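Uridylate kinase (Bacillus anthracis, PDB 2JJX) catalyses the ATP-dependent phosphorylation of UMP to UDP in pyrimidine biosynthesis, and carries an allosteric nucleotide-binding site. Local coordinates at residues V54-G66 against I82-L94. Sequence-based numbering, arbitrary orientation.
Sequences VSIVIGGGNIFRG and IGTLGTIINSLML
Strand 54-58 and helix 82-94 run at 135° to each other, 8.5 Å apart at their axes, and the loop after the strand comes down onto the helix where the CA atoms of Gly-60 and Gly-86 lie 4.2 Å from each other. This is helix-on-sheet packing in the alpha/beta/alpha sandwich of the amino acid kinase fold, in which a parallel strand of the central sheet ends in the glycine-rich turn Gly-59 to Gly-61. Two glycines face each other at the closest approach, with Gly-60 CA near Gly-83 O and Gly-86 C and no side chain between the backbones.

Asn-90 ties the turn to the helix. Its ND2 donates to Gly-59 O, which accepts it in the carbonyl plane at 2.8 Å, and also to Asn-62 OD1, along a nearly straight path (N-H...O 169°). Asn-62 comes from the opposite direction, and the two amide planes are turned 44° from each other. Asn-62 ND2 donates to Ser-31 O, in the loop before helix 34-48, and makes a weak bond to Asn-90 OD1.

Apolar contacts flank this polar pair. Back along the strand from the turn, Ile-58 CD1 packs against Leu-94 CG at 3.7 Å, while Ile-56 and Leu-94 cross at about a right angle. Beyond the turn, Ile-63 CD1 lies against Gly-86 and Ile-89 CG2; Ile-89 also meets Ile-89 of a second subunit, placing the contact beside a subunit interface. Thr-87 turns its methyl to the turn, with CG2 3.4 Å from Gly-60 N, while OG1 bonds to Thr-84 O and Gly-140 N. Finally, Ile-82 CG2 makes a CH-pi contact over one face of the Phe-64 ring, 3.8 Å from its centroid.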
loop_
_atom_site.group_PDB
_atom_site.type_symbol
_atom_site.label_atom_id
_atom_site.label_comp_id
_atom_site.label_asym_id
_atom_site.label_seq_id
_atom_site.Cartn_x
_atom_site.Cartn_y
_atom_site.Cartn_z
ATOM N N VAL A 54 6.867 -22.072 -18.588
ATOM C CA VAL A 54 5.424 -21.985 -18.469
ATOM C C VAL A 54 4.885 -20.880 -17.570
ATOM O O VAL A 54 5.351 -20.718 -16.452
ATOM C CB VAL A 54 4.897 -23.361 -17.966
ATOM C CG1 VAL A 54 3.451 -23.246 -17.561
ATOM C CG2 VAL A 54 5.062 -24.424 -19.023
ATOM N N SER A 55 3.838 -20.202 -18.039
ATOM C CA SER A 55 3.043 -19.254 -17.256
ATOM C C SER A 55 1.642 -19.820 -17.350
ATOM O O SER A 55 1.318 -20.431 -18.357
ATOM C CB SER A 55 3.014 -17.870 -17.911
ATOM O OG SER A 55 4.258 -17.554 -18.499
ATOM N N ILE A 56 0.809 -19.624 -16.333
ATOM C CA ILE A 56 -0.555 -20.152 -16.377
ATOM C C ILE A 56 -1.568 -19.101 -15.966
ATOM O O ILE A 56 -1.331 -18.353 -15.019
ATOM C CB ILE A 56 -0.674 -21.434 -15.533
ATOM C CG1 ILE A 56 0.466 -22.403 -15.854
ATOM C CG2 ILE A 56 -2.063 -22.056 -15.607
ATOM C CD1 ILE A 56 0.329 -23.752 -15.203
ATOM N N VAL A 57 -2.677 -19.029 -16.695
ATOM C CA VAL A 57 -3.778 -18.126 -16.358
ATOM C C VAL A 57 -5.063 -18.954 -16.202
ATOM O O VAL A 57 -5.449 -19.698 -17.097
ATOM C CB VAL A 57 -3.903 -16.979 -17.370
ATOM C CG1 VAL A 57 -5.165 -16.193 -17.141
ATOM C CG2 VAL A 57 -2.707 -16.058 -17.271
ATOM N N ILE A 58 -5.636 -18.952 -15.000
ATOM C CA ILE A 58 -6.853 -19.737 -14.737
ATOM C C ILE A 58 -8.073 -18.829 -14.603
ATOM O O ILE A 58 -7.969 -17.719 -14.097
ATOM C CB ILE A 58 -6.740 -20.628 -13.459
ATOM C CG1 ILE A 58 -5.310 -20.679 -12.956
ATOM C CG2 ILE A 58 -7.265 -22.048 -13.691
ATOM C CD1 ILE A 58 -5.031 -21.955 -12.210
ATOM N N GLY A 59 -9.239 -19.342 -14.973
ATOM C CA GLY A 59 -10.491 -18.635 -14.799
ATOM C C GLY A 59 -11.078 -18.980 -13.440
ATOM O O GLY A 59 -10.554 -19.865 -12.763
ATOM N N GLY A 60 -12.130 -18.284 -13.015
ATOM C CA GLY A 60 -12.731 -18.575 -11.724
ATOM C C GLY A 60 -14.082 -19.227 -11.802
ATOM O O GLY A 60 -14.868 -19.152 -10.886
ATOM N N GLY A 61 -14.364 -19.830 -12.940
ATOM C CA GLY A 61 -15.670 -20.394 -13.222
ATOM C C GLY A 61 -16.242 -21.504 -12.349
ATOM O O GLY A 61 -17.454 -21.706 -12.287
ATOM N N ASN A 62 -15.368 -22.295 -11.741
ATOM C CA ASN A 62 -15.790 -23.424 -10.923
ATOM C C ASN A 62 -16.228 -22.912 -9.562
ATOM O O ASN A 62 -16.645 -23.689 -8.722
ATOM C CB ASN A 62 -14.641 -24.414 -10.753
ATOM C CG ASN A 62 -13.397 -23.761 -10.169
ATOM O OD1 ASN A 62 -13.047 -22.623 -10.509
ATOM N ND2 ASN A 62 -12.722 -24.478 -9.290
ATOM N N ILE A 63 -16.086 -21.614 -9.330
ATOM C CA ILE A 63 -16.471 -21.031 -8.052
ATOM C C ILE A 63 -17.643 -20.080 -8.215
ATOM O O ILE A 63 -18.595 -20.118 -7.448
ATOM C CB ILE A 63 -15.289 -20.263 -7.434
ATOM C CG1 ILE A 63 -14.095 -21.175 -7.197
ATOM C CG2 ILE A 63 -15.726 -19.497 -6.209
ATOM C CD1 ILE A 63 -12.908 -20.401 -6.685
ATOM N N PHE A 64 -17.527 -19.178 -9.181
ATOM C CA PHE A 64 -18.529 -18.145 -9.391
ATOM C C PHE A 64 -18.838 -17.877 -10.853
ATOM O O PHE A 64 -17.931 -17.723 -11.674
ATOM C CB PHE A 64 -18.069 -16.845 -8.729
ATOM C CG PHE A 64 -19.142 -15.802 -8.639
ATOM C CD1 PHE A 64 -20.287 -16.047 -7.913
ATOM C CD2 PHE A 64 -19.065 -14.640 -9.395
ATOM C CE1 PHE A 64 -21.302 -15.134 -7.886
ATOM C CE2 PHE A 64 -20.074 -13.715 -9.349
ATOM C CZ PHE A 64 -21.193 -13.967 -8.599
ATOM N N ARG A 65 -20.125 -17.678 -11.125
ATOM C CA ARG A 65 -20.628 -17.388 -12.463
ATOM C C ARG A 65 -21.700 -16.303 -12.442
ATOM O O ARG A 65 -22.473 -16.222 -11.497
ATOM C CB ARG A 65 -21.240 -18.657 -13.040
ATOM C CG ARG A 65 -20.320 -19.860 -13.000
ATOM C CD ARG A 65 -20.413 -20.589 -14.326
ATOM N NE ARG A 65 -19.155 -20.598 -15.067
ATOM C CZ ARG A 65 -18.660 -21.686 -15.644
ATOM N NH1 ARG A 65 -19.315 -22.835 -15.532
ATOM N NH2 ARG A 65 -17.513 -21.636 -16.313
ATOM N N GLY A 66 -21.765 -15.500 -13.501
ATOM C CA GLY A 66 -22.748 -14.443 -13.670
ATOM C C GLY A 66 -24.178 -14.927 -13.552
ATOM O O GLY A 66 -25.108 -14.121 -13.454
ATOM N N ILE A 82 -15.790 -10.346 -7.923
ATOM C CA ILE A 82 -15.995 -11.588 -7.195
ATOM C C ILE A 82 -15.367 -12.708 -7.983
ATOM O O ILE A 82 -14.586 -13.497 -7.451
ATOM C CB ILE A 82 -17.485 -11.854 -6.940
ATOM C CG1 ILE A 82 -18.090 -10.730 -6.089
ATOM C CG2 ILE A 82 -17.695 -13.216 -6.289
ATOM C CD1 ILE A 82 -19.595 -10.812 -5.915
ATOM N N GLY A 83 -15.671 -12.725 -9.275
ATOM C CA GLY A 83 -15.155 -13.710 -10.211
ATOM C C GLY A 83 -13.647 -13.765 -10.197
ATOM O O GLY A 83 -13.073 -14.829 -10.285
ATOM N N THR A 84 -13.023 -12.606 -10.026
ATOM C CA THR A 84 -11.579 -12.438 -9.968
ATOM C C THR A 84 -10.945 -13.085 -8.736
ATOM O O THR A 84 -9.787 -13.530 -8.769
ATOM C CB THR A 84 -11.254 -10.975 -9.992
ATOM O OG1 THR A 84 -11.652 -10.394 -11.236
ATOM C CG2 THR A 84 -9.774 -10.726 -9.763
ATOM N N LEU A 85 -11.659 -13.036 -7.614
ATOM C CA LEU A 85 -11.147 -13.626 -6.379
ATOM C C LEU A 85 -11.094 -15.136 -6.603
ATOM O O LEU A 85 -10.230 -15.820 -6.044
ATOM C CB LEU A 85 -12.065 -13.299 -5.195
ATOM C CG LEU A 85 -11.634 -12.213 -4.211
ATOM C CD1 LEU A 85 -10.582 -11.325 -4.847
ATOM C CD2 LEU A 85 -12.844 -11.388 -3.798
ATOM N N GLY A 86 -11.996 -15.634 -7.456
ATOM C CA GLY A 86 -12.056 -17.040 -7.825
ATOM C C GLY A 86 -10.767 -17.519 -8.477
ATOM O O GLY A 86 -10.275 -18.599 -8.182
ATOM N N THR A 87 -10.242 -16.718 -9.400
ATOM C CA THR A 87 -9.023 -17.047 -10.134
ATOM C C THR A 87 -7.851 -17.169 -9.185
ATOM O O THR A 87 -6.956 -17.967 -9.434
ATOM C CB THR A 87 -8.699 -16.053 -11.271
ATOM O OG1 THR A 87 -8.209 -14.813 -10.739
ATOM C CG2 THR A 87 -9.934 -15.780 -12.145
ATOM N N ILE A 88 -7.824 -16.347 -8.129
ATOM C CA ILE A 88 -6.716 -16.346 -7.161
ATOM C C ILE A 88 -6.743 -17.598 -6.294
ATOM O O ILE A 88 -5.701 -18.192 -5.967
ATOM C CB ILE A 88 -6.674 -15.069 -6.339
ATOM C CG1 ILE A 88 -6.343 -13.888 -7.246
ATOM C CG2 ILE A 88 -5.591 -15.123 -5.288
ATOM C CD1 ILE A 88 -7.045 -12.647 -6.884
ATOM N N ILE A 89 -7.962 -18.003 -5.950
ATOM C CA ILE A 89 -8.187 -19.209 -5.161
ATOM C C ILE A 89 -7.677 -20.404 -5.958
ATOM O O ILE A 89 -6.934 -21.222 -5.442
ATOM C CB ILE A 89 -9.681 -19.361 -4.797
ATOM C CG1 ILE A 89 -10.108 -18.285 -3.805
ATOM C CG2 ILE A 89 -10.006 -20.751 -4.302
ATOM C CD1 ILE A 89 -11.572 -18.386 -3.428
ATOM N N ASN A 90 -8.050 -20.469 -7.233
ATOM C CA ASN A 90 -7.636 -21.555 -8.118
ATOM C C ASN A 90 -6.125 -21.542 -8.322
ATOM O O ASN A 90 -5.500 -22.599 -8.404
ATOM C CB ASN A 90 -8.311 -21.435 -9.480
ATOM C CG ASN A 90 -9.774 -21.855 -9.462
ATOM O OD1 ASN A 90 -10.295 -22.313 -8.448
ATOM N ND2 ASN A 90 -10.449 -21.686 -10.599
ATOM N N SER A 91 -5.548 -20.350 -8.439
ATOM C CA SER A 91 -4.105 -20.222 -8.615
ATOM C C SER A 91 -3.397 -20.875 -7.427
ATOM O O SER A 91 -2.501 -21.716 -7.578
ATOM C CB SER A 91 -3.709 -18.744 -8.709
ATOM O OG SER A 91 -4.215 -18.166 -9.908
ATOM N N LEU A 92 -3.834 -20.485 -6.235
ATOM C CA LEU A 92 -3.257 -20.993 -5.002
ATOM C C LEU A 92 -3.400 -22.501 -4.885
ATOM O O LEU A 92 -2.410 -23.177 -4.594
ATOM C CB LEU A 92 -3.908 -20.338 -3.808
ATOM C CG LEU A 92 -3.249 -19.074 -3.286
ATOM C CD1 LEU A 92 -2.329 -18.417 -4.303
ATOM C CD2 LEU A 92 -4.357 -18.154 -2.788
ATOM N N MET A 93 -4.605 -23.032 -5.121
ATOM C CA MET A 93 -4.797 -24.483 -5.192
ATOM C C MET A 93 -3.797 -25.098 -6.161
ATOM O O MET A 93 -2.863 -25.756 -5.740
ATOM C CB MET A 93 -6.198 -24.842 -5.650
ATOM C CG MET A 93 -7.138 -25.158 -4.497
ATOM S SD MET A 93 -6.765 -26.676 -3.549
ATOM C CE MET A 93 -6.647 -27.803 -4.853
ATOM N N LEU A 94 -3.971 -24.838 -7.450
ATOM C CA LEU A 94 -3.059 -25.277 -8.507
ATOM C C LEU A 94 -1.593 -25.279 -8.071
ATOM O O LEU A 94 -0.846 -26.213 -8.364
ATOM C CB LEU A 94 -3.213 -24.361 -9.730
ATOM C CG LEU A 94 -3.014 -24.908 -11.147
ATOM C CD1 LEU A 94 -1.872 -24.202 -11.840
ATOM C CD2 LEU A 94 -2.839 -26.412 -11.213
#